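DTDP-4-dehydrorhamnose reductase (Yersinia enterocolitica, PDB 5U9C) probably catalyses the NADPH-dependent reduction of dTDP-4-dehydro-beta-L-rhamnose to dTDP-beta-L-rhamnose in dTDP-L-rhamnose biosynthesis. Local coordinates at residues N119-P124 with E263-S268; I151-W156 with T212-F217; Y103-N108 with I136-V141. All blocks are in the same frame, centred on the assembly; numbering follows the deposited sequence. Where two conformers were deposited one is given.

Contact 1: residues N119-P124 with E263-S268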
ATOM      1  N   ASN D 119      15.094   5.076 -12.501  1.00 24.18           N
ATOM      2  CA  ASN D 119      15.715   5.932 -13.512  1.00 24.80           C
ATOM      3  C   ASN D 119      15.111   7.354 -13.461  1.00 24.76           C
ATOM      4  O   ASN D 119      14.234   7.632 -12.610  1.00 25.34           O
ATOM      5  CB  ASN D 119      15.665   5.290 -14.905  1.00 24.90           C
ATOM      6  CG  ASN D 119      14.268   5.150 -15.440  1.00 25.83           C
ATOM      7  OD1 ASN D 119      13.437   6.070 -15.321  1.00 25.07           O
ATOM      8  ND2 ASN D 119      14.000   4.009 -16.082  1.00 25.43           N
ATOM      9  N   GLU D 120      15.585   8.245 -14.331  1.00 24.38           N
ATOM     10  CA  GLU D 120      15.131   9.641 -14.336  1.00 24.89           C
ATOM     11  C   GLU D 120      13.619   9.849 -14.631  1.00 26.95           C
ATOM     12  O   GLU D 120      13.085  10.909 -14.332  1.00 27.69           O
ATOM     13  CB  GLU D 120      15.991  10.529 -15.254  1.00 24.79           C
ATOM     14  CG  GLU D 120      17.482  10.638 -14.889  1.00 24.02           C
ATOM     15  CD  GLU D 120      18.378   9.572 -15.536  1.00 24.18           C
ATOM     16  OE1 GLU D 120      17.871   8.513 -15.951  1.00 23.97           O
ATOM     17  OE2 GLU D 120      19.611   9.790 -15.611  1.00 24.17           O
ATOM     18  N   LEU D 121      12.937   8.846 -15.189  1.00 27.67           N
ATOM     19  CA  LEU D 121      11.486   8.937 -15.409  1.00 27.95           C
ATOM     20  C   LEU D 121      10.667   8.544 -14.171  1.00 28.75           C
ATOM     21  O   LEU D 121       9.471   8.885 -14.086  1.00 27.60           O
ATOM     22  CB  LEU D 121      11.019   8.099 -16.607  1.00 28.16           C
ATOM     23  CG  LEU D 121      11.267   8.723 -17.959  1.00 29.81           C
ATOM     24  CD1 LEU D 121      10.795   7.791 -19.079  1.00 30.10           C
ATOM     25  CD2 LEU D 121      10.564  10.081 -18.064  1.00 30.72           C
ATOM     26  N   ASP D 122      11.283   7.818 -13.233  1.00 27.71           N
ATOM     27  CA  ASP D 122      10.576   7.412 -12.022  1.00 27.72           C
ATOM     28  C   ASP D 122      10.252   8.667 -11.205  1.00 27.95           C
ATOM     29  O   ASP D 122      11.017   9.615 -11.204  1.00 28.86           O
ATOM     30  CB  ASP D 122      11.382   6.374 -11.257  1.00 26.89           C
ATOM     31  CG  ASP D 122      11.276   5.010 -11.882  1.00 27.62           C
ATOM     32  OD1 ASP D 122      10.174   4.430 -11.783  1.00 28.94           O
ATOM     33  OD2 ASP D 122      12.266   4.496 -12.460  1.00 26.96           O
ATOM     34  N   ILE D 123       9.084   8.705 -10.580  0.50 29.12           N
ATOM     35  CA  ILE D 123       8.672   9.899  -9.827  0.50 29.66           C
ATOM     36  C   ILE D 123       9.104   9.726  -8.380  0.50 29.06           C
ATOM     37  O   ILE D 123       8.726   8.744  -7.749  0.50 29.32           O
ATOM     38  CB  ILE D 123       7.163  10.131  -9.915  0.50 31.07           C
ATOM     39  CG1 ILE D 123       6.722  10.086 -11.375  0.50 32.42           C
ATOM     40  CG2 ILE D 123       6.791  11.473  -9.296  0.50 31.34           C
ATOM     41  CD1 ILE D 123       5.227  10.176 -11.550  0.50 33.12           C
ATOM     42  N   PRO D 124       9.901  10.674  -7.853  1.00 28.51           N
ATOM     43  CA  PRO D 124      10.424  10.551  -6.488  1.00 29.17           C
ATOM     44  C   PRO D 124       9.365  10.381  -5.390  1.00 30.16           C
ATOM     45  O   PRO D 124       8.351  11.054  -5.401  1.00 30.91           O
ATOM     46  CB  PRO D 124      11.207  11.852  -6.290  1.00 29.27           C
ATOM     47  CG  PRO D 124      11.582  12.287  -7.657  1.00 30.23           C
ATOM     48  CD  PRO D 124      10.414  11.895  -8.522  1.00 29.56           C
ATOM     49  N   GLU D 263      19.668   4.068 -11.754  1.00 27.16           N
ATOM     50  CA  GLU D 263      20.273   3.860 -13.065  1.00 29.64           C
ATOM     51  C   GLU D 263      19.861   5.037 -13.947  1.00 27.01           C
ATOM     52  O   GLU D 263      18.950   5.815 -13.585  1.00 24.77           O
ATOM     53  CB  GLU D 263      19.893   2.504 -13.666  1.00 32.60           C
ATOM     54  CG  GLU D 263      18.451   2.337 -14.038  1.00 34.98           C
ATOM     55  CD  GLU D 263      18.100   0.876 -14.275  1.00 38.31           C
ATOM     56  OE1 GLU D 263      18.228   0.069 -13.348  1.00 42.47           O
ATOM     57  OE2 GLU D 263      17.661   0.543 -15.377  1.00 42.22           O
ATOM     58  N   SER D 264      20.581   5.233 -15.045  1.00 25.59           N
ATOM     59  CA  SER D 264      20.287   6.349 -15.939  1.00 25.52           C
ATOM     60  C   SER D 264      19.845   5.882 -17.291  1.00 26.75           C
ATOM     61  O   SER D 264      20.397   4.928 -17.845  1.00 26.66           O
ATOM     62  CB  SER D 264      21.509   7.244 -16.124  1.00 26.11           C
ATOM     63  OG  SER D 264      21.214   8.356 -16.976  1.00 26.49           O
ATOM     64  N   ILE D 265      18.840   6.563 -17.818  1.00 26.31           N
ATOM     65  CA  ILE D 265      18.397   6.338 -19.196  1.00 28.03           C
ATOM     66  C   ILE D 265      18.894   7.469 -20.090  1.00 28.85           C
ATOM     67  O   ILE D 265      18.653   7.445 -21.283  1.00 29.80           O
ATOM     68  CB  ILE D 265      16.874   6.273 -19.310  1.00 27.35           C
ATOM     69  CG1 ILE D 265      16.224   7.506 -18.656  1.00 27.86           C
ATOM     70  CG2 ILE D 265      16.392   5.000 -18.645  1.00 28.28           C
ATOM     71  CD1 ILE D 265      14.737   7.651 -18.931  1.00 29.67           C
ATOM     72  N   TYR D 266      19.564   8.473 -19.517  1.00 30.60           N
ATOM     73  CA  TYR D 266      20.035   9.623 -20.302  1.00 32.34           C
ATOM     74  C   TYR D 266      21.554   9.802 -20.419  1.00 34.98           C
ATOM     75  O   TYR D 266      21.991  10.630 -21.207  1.00 39.47           O
ATOM     76  CB  TYR D 266      19.440  10.947 -19.749  1.00 31.82           C
ATOM     77  CG  TYR D 266      17.914  11.064 -19.780  1.00 32.15           C
ATOM     78  CD1 TYR D 266      17.177  10.626 -20.876  1.00 32.42           C
ATOM     79  CD2 TYR D 266      17.233  11.715 -18.768  1.00 32.22           C
ATOM     80  CE1 TYR D 266      15.803  10.758 -20.919  1.00 33.61           C
ATOM     81  CE2 TYR D 266      15.854  11.860 -18.802  1.00 32.03           C
ATOM     82  CZ  TYR D 266      15.144  11.380 -19.881  1.00 33.30           C
ATOM     83  OH  TYR D 266      13.785  11.505 -19.936  1.00 32.96           O
HETATM   84  N   MSE D 267      22.346   9.060 -19.653  0.50 36.80           N
HETATM   85  CA  MSE D 267      23.802   9.236 -19.699  0.50 38.23           C
HETATM   86  C   MSE D 267      24.372   8.845 -21.041  0.50 41.36           C
HETATM   87  O   MSE D 267      25.313   9.487 -21.520  0.50 42.52           O
HETATM   88  CB  MSE D 267      24.474   8.488 -18.555  0.50 37.73           C
HETATM   89  CG  MSE D 267      24.222   9.219 -17.233  0.50 38.16           C
HETATM   90 SE   MSE D 267      25.424  10.764 -17.002  0.50 39.77          SE
HETATM   91  CE  MSE D 267      27.020   9.655 -17.236  0.50 37.00           C
ATOM     92  N   SER D 268      23.792   7.830 -21.681  1.00 42.37           N
ATOM     93  CA  SER D 268      24.283   7.375 -22.989  1.00 45.29           C
ATOM     94  C   SER D 268      24.149   8.398 -24.126  1.00 46.73           C
ATOM     95  O   SER D 268      24.872   8.317 -25.097  1.00 50.49           O
ATOM     96  CB  SER D 268      23.601   6.060 -23.388  1.00 48.62           C
ATOM     97  OG  SER D 268      22.252   6.289 -23.767  1.00 50.14           O
TER
HETATM   98  O   HOH W   1      15.633   1.729 -16.572  1.00 36.89           O

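Contact 2: residues I151-W156 with T212-F217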
ATOM      1  N   ILE D 151      20.733  18.976 -12.119  1.00 23.71           N
ATOM      2  CA  ILE D 151      20.534  18.234 -10.877  1.00 23.69           C
ATOM      3  C   ILE D 151      21.083  16.846 -11.123  1.00 23.66           C
ATOM      4  O   ILE D 151      20.663  16.163 -12.082  1.00 23.69           O
ATOM      5  CB  ILE D 151      19.049  18.165 -10.508  1.00 24.25           C
ATOM      6  CG1 ILE D 151      18.576  19.555 -10.076  1.00 25.31           C
ATOM      7  CG2 ILE D 151      18.810  17.142  -9.392  1.00 24.60           C
ATOM      8  CD1 ILE D 151      17.067  19.703 -10.029  1.00 26.90           C
ATOM      9  N   ILE D 152      22.050  16.447 -10.303  1.00 25.62           N
ATOM     10  CA  ILE D 152      22.664  15.131 -10.416  1.00 25.01           C
ATOM     11  C   ILE D 152      22.371  14.348  -9.152  1.00 24.22           C
ATOM     12  O   ILE D 152      22.676  14.798  -8.032  1.00 24.52           O
ATOM     13  CB  ILE D 152      24.174  15.195 -10.586  1.00 26.44           C
ATOM     14  CG1 ILE D 152      24.551  16.077 -11.779  1.00 27.13           C
ATOM     15  CG2 ILE D 152      24.737  13.775 -10.744  1.00 26.67           C
ATOM     16  CD1 ILE D 152      26.049  16.226 -11.965  1.00 28.83           C
ATOM     17  N   ARG D 153      21.795  13.173  -9.322  1.00 23.26           N
ATOM     18  CA  ARG D 153      21.511  12.306  -8.194  1.00 23.35           C
ATOM     19  C   ARG D 153      22.606  11.253  -8.124  1.00 23.80           C
ATOM     20  O   ARG D 153      22.847  10.525  -9.086  1.00 23.92           O
ATOM     21  CB  ARG D 153      20.133  11.653  -8.315  1.00 23.25           C
ATOM     22  CG  ARG D 153      18.972  12.634  -8.418  1.00 24.05           C
ATOM     23  CD  ARG D 153      17.627  11.921  -8.332  1.00 24.24           C
ATOM     24  NE  ARG D 153      16.487  12.817  -8.416  1.00 24.75           N
ATOM     25  CZ  ARG D 153      15.504  12.784  -9.317  1.00 26.29           C
ATOM     26  NH1 ARG D 153      15.432  11.838 -10.257  1.00 26.01           N
ATOM     27  NH2 ARG D 153      14.531  13.682  -9.230  1.00 26.25           N
ATOM     28  N   ALA D 154      23.302  11.232  -6.989  1.00 24.96           N
ATOM     29  CA  ALA D 154      24.350  10.251  -6.705  1.00 25.42           C
ATOM     30  C   ALA D 154      23.800   9.250  -5.694  1.00 24.11           C
ATOM     31  O   ALA D 154      22.891   9.559  -4.924  1.00 24.87           O
ATOM     32  CB  ALA D 154      25.589  10.932  -6.127  1.00 25.97           C
ATOM     33  N   GLY D 155      24.354   8.053  -5.714  1.00 23.87           N
ATOM     34  CA  GLY D 155      23.964   6.991  -4.803  1.00 24.87           C
ATOM     35  C   GLY D 155      24.907   6.994  -3.604  1.00 26.22           C
ATOM     36  O   GLY D 155      25.181   8.050  -3.022  1.00 27.41           O
ATOM     37  N   TRP D 156      25.399   5.818  -3.225  1.00 25.61           N
ATOM     38  CA  TRP D 156      26.348   5.710  -2.104  1.00 26.05           C
ATOM     39  C   TRP D 156      27.729   6.193  -2.567  1.00 26.42           C
ATOM     40  O   TRP D 156      28.418   5.504  -3.336  1.00 25.64           O
ATOM     41  CB  TRP D 156      26.430   4.274  -1.608  1.00 27.54           C
ATOM     42  CG  TRP D 156      25.126   3.734  -1.056  1.00 27.86           C
ATOM     43  CD1 TRP D 156      24.123   4.449  -0.467  1.00 28.67           C
ATOM     44  CD2 TRP D 156      24.783   2.358  -0.895  1.00 27.44           C
ATOM     45  NE1 TRP D 156      23.136   3.595  -0.016  1.00 30.75           N
ATOM     46  CE2 TRP D 156      23.531   2.307  -0.250  1.00 29.67           C
ATOM     47  CE3 TRP D 156      25.390   1.167  -1.266  1.00 27.40           C
ATOM     48  CZ2 TRP D 156      22.888   1.105   0.030  1.00 29.48           C
ATOM     49  CZ3 TRP D 156      24.744  -0.032  -0.980  1.00 28.23           C
ATOM     50  CH2 TRP D 156      23.513  -0.051  -0.343  1.00 28.37           C
ATOM     51  N   THR D 212      22.145  20.685 -18.992  1.00 29.60           N
ATOM     52  CA  THR D 212      21.012  21.002 -18.122  1.00 29.35           C
ATOM     53  C   THR D 212      20.033  19.840 -17.942  1.00 29.65           C
ATOM     54  O   THR D 212      19.997  18.920 -18.746  1.00 29.88           O
ATOM     55  CB  THR D 212      20.211  22.221 -18.641  1.00 29.61           C
ATOM     56  OG1 THR D 212      19.745  21.962 -19.961  1.00 30.54           O
ATOM     57  CG2 THR D 212      21.069  23.506 -18.658  1.00 30.16           C
ATOM     58  N   GLY D 213      19.224  19.912 -16.886  1.00 28.48           N
ATOM     59  CA  GLY D 213      18.217  18.881 -16.618  1.00 28.19           C
ATOM     60  C   GLY D 213      18.530  18.058 -15.379  1.00 27.06           C
ATOM     61  O   GLY D 213      19.167  18.553 -14.468  1.00 25.67           O
ATOM     62  N   THR D 214      18.054  16.815 -15.355  1.00 26.00           N
ATOM     63  CA  THR D 214      18.235  15.913 -14.214  1.00 26.68           C
ATOM     64  C   THR D 214      18.889  14.621 -14.695  1.00 26.71           C
ATOM     65  O   THR D 214      18.450  14.027 -15.692  1.00 27.07           O
ATOM     66  CB  THR D 214      16.895  15.631 -13.499  1.00 28.45           C
ATOM     67  OG1 THR D 214      16.429  16.838 -12.862  1.00 29.64           O
ATOM     68  CG2 THR D 214      17.052  14.555 -12.397  1.00 29.31           C
ATOM     69  N   LEU D 215      19.929  14.191 -13.988  0.50 25.21           N
ATOM     70  CA  LEU D 215      20.648  12.965 -14.307  0.50 25.18           C
ATOM     71  C   LEU D 215      20.934  12.144 -13.068  0.50 24.70           C
ATOM     72  O   LEU D 215      21.045  12.674 -11.971  0.50 24.63           O
ATOM     73  CB  LEU D 215      21.989  13.294 -14.956  0.50 25.36           C
ATOM     74  CG  LEU D 215      21.997  13.819 -16.380  0.50 26.37           C
ATOM     75  CD1 LEU D 215      23.357  14.401 -16.720  0.50 26.79           C
ATOM     76  CD2 LEU D 215      21.621  12.698 -17.344  0.50 26.48           C
ATOM     77  N   HIS D 216      21.032  10.840 -13.268  1.00 24.63           N
ATOM     78  CA  HIS D 216      21.442   9.899 -12.238  1.00 24.29           C
ATOM     79  C   HIS D 216      22.873   9.534 -12.604  1.00 25.02           C
ATOM     80  O   HIS D 216      23.130   9.139 -13.738  1.00 23.07           O
ATOM     81  CB  HIS D 216      20.584   8.650 -12.334  1.00 24.48           C
ATOM     82  CG  HIS D 216      19.199   8.839 -11.828  1.00 24.25           C
ATOM     83  ND1 HIS D 216      18.324   7.787 -11.665  1.00 24.40           N
ATOM     84  CD2 HIS D 216      18.576   9.933 -11.330  1.00 24.49           C
ATOM     85  CE1 HIS D 216      17.191   8.241 -11.161  1.00 25.55           C
ATOM     86  NE2 HIS D 216      17.310   9.540 -10.961  1.00 25.26           N
ATOM     87  N   PHE D 217      23.797   9.642 -11.651  1.00 24.72           N
ATOM     88  CA  PHE D 217      25.191   9.315 -11.914  1.00 25.93           C
ATOM     89  C   PHE D 217      25.658   8.259 -10.908  1.00 26.00           C
ATOM     90  O   PHE D 217      25.901   8.554  -9.720  1.00 24.76           O
ATOM     91  CB  PHE D 217      26.090  10.571 -11.888  1.00 25.48           C
ATOM     92  CG  PHE D 217      27.493  10.315 -12.412  1.00 26.62           C
ATOM     93  CD1 PHE D 217      28.451   9.734 -11.597  1.00 27.47           C
ATOM     94  CD2 PHE D 217      27.839  10.618 -13.717  1.00 27.93           C
ATOM     95  CE1 PHE D 217      29.720   9.472 -12.062  1.00 28.03           C
ATOM     96  CE2 PHE D 217      29.120  10.362 -14.186  1.00 29.20           C
ATOM     97  CZ  PHE D 217      30.060   9.790 -13.355  1.00 29.18           C
TER

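Contact 3: residues Y103-N108 with I136-V141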
ATOM      1  N   TYR D 103      23.130  21.306  -8.731  1.00 25.94           N
ATOM      2  CA  TYR D 103      22.682  20.849  -7.413  1.00 26.77           C
ATOM      3  C   TYR D 103      22.946  19.356  -7.296  1.00 26.50           C
ATOM      4  O   TYR D 103      22.486  18.575  -8.122  1.00 26.31           O
ATOM      5  CB  TYR D 103      21.177  21.140  -7.207  1.00 26.26           C
ATOM      6  CG  TYR D 103      20.582  20.654  -5.891  1.00 26.67           C
ATOM      7  CD1 TYR D 103      21.136  21.034  -4.671  1.00 28.45           C
ATOM      8  CD2 TYR D 103      19.404  19.901  -5.858  1.00 27.22           C
ATOM      9  CE1 TYR D 103      20.585  20.627  -3.463  1.00 27.80           C
ATOM     10  CE2 TYR D 103      18.840  19.496  -4.647  1.00 27.08           C
ATOM     11  CZ  TYR D 103      19.434  19.873  -3.459  1.00 27.56           C
ATOM     12  OH  TYR D 103      18.895  19.509  -2.257  1.00 29.69           O
ATOM     13  N   LEU D 104      23.730  18.981  -6.296  1.00 25.76           N
ATOM     14  CA  LEU D 104      24.011  17.580  -6.033  1.00 27.50           C
ATOM     15  C   LEU D 104      22.867  17.017  -5.189  1.00 25.73           C
ATOM     16  O   LEU D 104      22.669  17.431  -4.053  1.00 25.57           O
ATOM     17  CB  LEU D 104      25.323  17.432  -5.277  1.00 28.41           C
ATOM     18  CG  LEU D 104      25.699  16.008  -4.838  1.00 30.00           C
ATOM     19  CD1 LEU D 104      25.915  15.123  -6.061  1.00 30.36           C
ATOM     20  CD2 LEU D 104      26.935  16.052  -3.963  1.00 31.17           C
ATOM     21  N   SER D 105      22.110  16.086  -5.755  1.00 25.85           N
ATOM     22  CA  SER D 105      20.988  15.452  -5.032  1.00 24.80           C
ATOM     23  C   SER D 105      21.324  13.991  -4.724  1.00 24.92           C
ATOM     24  O   SER D 105      22.472  13.579  -4.863  1.00 24.79           O
ATOM     25  CB  SER D 105      19.651  15.620  -5.776  1.00 25.43           C
ATOM     26  OG  SER D 105      18.547  15.249  -4.928  1.00 27.03           O
ATOM     27  N   SER D 106      20.315  13.207  -4.350  1.00 24.48           N
ATOM     28  CA  SER D 106      20.533  11.850  -3.853  1.00 25.83           C
ATOM     29  C   SER D 106      19.508  10.830  -4.305  1.00 25.21           C
ATOM     30  O   SER D 106      18.343  11.141  -4.542  1.00 25.18           O
ATOM     31  CB  SER D 106      20.475  11.916  -2.312  1.00 27.08           C
ATOM     32  OG  SER D 106      20.454  10.645  -1.682  1.00 27.34           O
ATOM     33  N   SER D 107      19.969   9.596  -4.404  1.00 25.89           N
ATOM     34  CA  SER D 107      19.111   8.472  -4.695  1.00 26.41           C
ATOM     35  C   SER D 107      18.025   8.338  -3.596  1.00 27.20           C
ATOM     36  O   SER D 107      17.004   7.702  -3.832  1.00 27.31           O
ATOM     37  CB  SER D 107      19.949   7.184  -4.775  1.00 27.90           C
ATOM     38  OG  SER D 107      20.648   6.929  -3.568  1.00 28.09           O
ATOM     39  N   ASN D 108      18.249   8.940  -2.412  1.00 26.59           N
ATOM     40  CA  ASN D 108      17.265   8.893  -1.305  1.00 28.08           C
ATOM     41  C   ASN D 108      15.964   9.625  -1.577  1.00 25.66           C
ATOM     42  O   ASN D 108      15.086   9.610  -0.729  1.00 24.35           O
ATOM     43  CB  ASN D 108      17.844   9.411   0.021  1.00 32.46           C
ATOM     44  CG  ASN D 108      18.367   8.314   0.900  1.00 39.91           C
ATOM     45  OD1 ASN D 108      19.579   8.135   1.029  1.00 50.63           O
ATOM     46  ND2 ASN D 108      17.446   7.557   1.524  1.00 40.59           N
ATOM     47  N   ILE D 136      12.618  18.386  -2.009  0.60 26.39           N
ATOM     48  CA  ILE D 136      12.011  19.711  -2.085  0.60 28.42           C
ATOM     49  C   ILE D 136      13.112  20.724  -2.511  0.60 28.53           C
ATOM     50  O   ILE D 136      12.827  21.699  -3.217  0.60 28.94           O
ATOM     51  CB  ILE D 136      11.255  20.092  -0.790  0.60 29.44           C
ATOM     52  CG1 ILE D 136      10.450  21.394  -0.977  0.60 32.51           C
ATOM     53  CG2 ILE D 136      12.195  20.204   0.387  0.60 29.17           C
ATOM     54  CD1 ILE D 136       9.273  21.286  -1.917  0.60 33.08           C
ATOM     55  N   GLY D 137      14.372  20.459  -2.135  1.00 27.71           N
ATOM     56  CA  GLY D 137      15.481  21.316  -2.569  1.00 27.08           C
ATOM     57  C   GLY D 137      15.556  21.244  -4.096  1.00 27.38           C
ATOM     58  O   GLY D 137      15.736  22.286  -4.767  1.00 27.23           O
ATOM     59  N   GLU D 138      15.386  20.043  -4.662  1.00 26.43           N
ATOM     60  CA  GLU D 138      15.369  19.900  -6.141  1.00 27.80           C
ATOM     61  C   GLU D 138      14.272  20.758  -6.763  1.00 30.32           C
ATOM     62  O   GLU D 138      14.519  21.438  -7.758  1.00 32.46           O
ATOM     63  CB  GLU D 138      15.142  18.465  -6.622  1.00 27.73           C
ATOM     64  CG  GLU D 138      16.204  17.420  -6.284  1.00 27.22           C
ATOM     65  CD  GLU D 138      15.922  16.080  -6.964  1.00 25.94           C
ATOM     66  OE1 GLU D 138      14.995  16.013  -7.810  1.00 25.78           O
ATOM     67  OE2 GLU D 138      16.637  15.095  -6.676  1.00 25.12           O
ATOM     68  N   SER D 139      13.075  20.719  -6.181  0.60 31.42           N
ATOM     69  CA  SER D 139      11.956  21.517  -6.686  0.60 34.13           C
ATOM     70  C   SER D 139      12.348  22.994  -6.735  0.60 34.72           C
ATOM     71  O   SER D 139      12.130  23.663  -7.758  0.60 33.38           O
ATOM     72  CB  SER D 139      10.701  21.358  -5.817  0.60 34.86           C
ATOM     73  OG  SER D 139      10.274  20.012  -5.736  0.60 36.25           O
ATOM     74  N   SER D 140      12.970  23.479  -5.652  1.00 32.65           N
ATOM     75  CA  SER D 140      13.384  24.890  -5.551  1.00 32.80           C
ATOM     76  C   SER D 140      14.311  25.276  -6.698  1.00 31.44           C
ATOM     77  O   SER D 140      14.197  26.367  -7.265  1.00 33.38           O
ATOM     78  CB  SER D 140      14.115  25.149  -4.232  1.00 34.63           C
ATOM     79  OG  SER D 140      13.216  25.096  -3.166  1.00 38.29           O
ATOM     80  N   VAL D 141      15.220  24.371  -7.034  1.00 30.87           N
ATOM     81  CA  VAL D 141      16.179  24.576  -8.107  1.00 33.47           C
ATOM     82  C   VAL D 141      15.467  24.624  -9.471  1.00 39.25           C
ATOM     83  O   VAL D 141      15.666  25.581 -10.241  1.00 36.63           O
ATOM     84  CB  VAL D 141      17.280  23.507  -8.070  1.00 32.48           C
ATOM     85  CG1 VAL D 141      18.149  23.549  -9.324  1.00 33.61           C
ATOM     86  CG2 VAL D 141      18.135  23.681  -6.816  1.00 30.49           C
TER

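Contact 1: residues N119-P124 with E263-S268
The carboxylate of Glu-120 spans the gap between the loops 119-124 and 263-268 and carries both direct hydrogen bonds between them. Its OE1 accepts the backbone N-H of Ile-265 at 2.9 Å from N to OE1, nearly straight at 166°, on the syn side but a little out of the carboxylate plane. OE2 takes the hydroxyl of Ser-264 through its syn lone pair, with a short OG to OE2 separation of 2.5 Å. A bend in the glutamate chain at chi2 (90°) turns the carboxylate toward these donors. OE2 also accepts the backbone N-H of His-216, so the edge strand 213-217 shares the grip. Ser-264 OG is itself oriented by an ST turn, receiving the backbone N-H of Tyr-266, and by the N-H of selenomethionine Met-267.

Other polar links lie beside this pair: one C-H...O contact, of 3.2 Å from Asn-119 CA to Glu-263 O, and one water bridge. The water accepts from Asn-119 ND2 at 2.8 Å and donates to Glu-263 OE2 at 2.6 Å; OE2 is held as well by His-246 of another subunit.

Van der Waals packing centres on Ile-265. Its CG2 lies against the Asn-119 amide, 3.6 Å from ND2, and its CD1 meets Leu-121 CG at 3.8 Å, the two side chains crossing at about a right angle. Glu-120 CB lies 3.8 Å from Tyr-266 CE2, approaching the ring obliquely, while the two side chains run past each other in opposite directions.

Here the Asx turn (Asn-119 OD1 to the N-H of Leu-121) and type I beta turn of residues 119-122 on one loop, and the ST turn on the other, flank the Glu-120 carboxylate beside strand 213-217, an outermost strand of the chain's Rossmann-like parallel sheet.

Contact 2: residues I151-W156 with T212-F217
Arg-153 and His-216 are paired residues on two neighbouring parallel strands, and the arginine side chain can be followed along the imidazole from root to tip. Its CB starts 3.8 Å from His-216 CD2, and CG continues past the same ring atom. The chain is extended from CG to NE (chi2 -172°), which carries CD along to His-216 NE2 at 3.6 Å. At CZ the guanidinium passes beneath a methyl group: Thr-214 CG2 sits over one of its faces, 3.9 Å from CZ and offset toward the rim. NH1 then donates to His-216 NE2 at 3.1 Å with an N-H...N angle of 162°. This bond lies in the guanidinium plane and close to the imidazole plane, although the two planes are 61° apart, so each group meets the other at an edge. The remaining terminal nitrogen, NH2, forms a salt bridge with Glu-138 on helix 129-144, while His-216 ND1 is hydrogen-bonded to Glu-263 O.

The backbones belong to strands 149-154 and 213-217, the latter one of the two outermost strands within this chain. The connection between them is long and ends in helix 196-209, which packs on the face of Ile-152; the parallel sheet is that of the Rossmann-like fold expected for this NADP-dependent family. Four parallel-sheet bonds set the register: Ile-151 N to Gly-213 O at 2.9 Å, Leu-215 N to Ile-151 O at 2.8 Å, Arg-153 N to Leu-215 O at 2.8 Å, and Phe-217 N to Arg-153 O.

On the face away from Arg-153, Ile-152 CG2 touches Phe-217 CB at 3.7 Å; the two side chains lie side by side against helix 196-209, both touching Leu-199. On the arginine face, Thr-214 OG1 runs beside the Ile-151 side chain and bonds to Arg-142.

Contact 3: residues Y103-N108 with I136-V141
Gly-137 meets the outer end of the Tyr-103 ring, where helix 129-144 runs over strand 100-106. The local axes come within 9.5 Å at an angle of 148°, closer to antiparallel than to perpendicular. With no side chain at Gly-137, the phenol approaches the helix backbone directly: Tyr-103 OH is 3.9 Å from Gly-137 CA. The hydroxyl also makes a weak hydrogen bond to Lys-134 O, one turn earlier. The spacing of Tyr-130 and Lys-134 on this helix matches the Tyr-x-x-x-Lys signature of short-chain dehydrogenases.

Glu-138 comes next and touches both inward-facing residues of the strand. Its backbone N lies 3.5 Å from Tyr-103 CE2, approaching the ring obliquely. Its CG lies 3.7 Å from the same carbon, but at the ring edge and in its plane. Beyond CG the chain is extended (chi2 -173°), which places the carboxylate past the tyrosine, over Ser-105, with its plane 81° from that of the ring. There Ser-105 OG donates to Glu-138 OE2 at 2.6 Å, meeting the anti lone pair of OE2, the side away from OE1.

One turn further on, Val-141 closes the contact with a single methyl: CG2 reaches Tyr-103 CB at 4.0 Å and packs obliquely against the ring's root. Thr-87 of helix 76-97 touches both side chains.

The other carboxylate oxygen, OE1, makes a salt bridge to Arg-142, with Arg-153 as the second arginine. A buried acid flanked by two arginines and a serine hydroxyl probably has its charge largely balanced locally, which would be expected to favour the ionised form of Glu-138.

Contacts 2 and 3 are buried and share the central sheet: strands 100-106 and 149-154 are neighbours, joined by a probable backbone hydrogen bond from Ser-105 N to Ile-152 O, and a salt bridge ties the strand pair of contact 2 to the helix of contact 3. Contact 1 is only partly buried, its centre about 16 Å from the centre of the chain, and joins two loops near other subunits. It touches contact 2 through His-216, but its nearest atoms remain about 5 Å from contact 3. Chemistry follows position: regular backbone bonding plus an arginine-histidine bond marks contact 2, tyrosine packing and a hydroxyl-carboxylate bond contact 3, and carboxylate bonds with a bridging water contact 1.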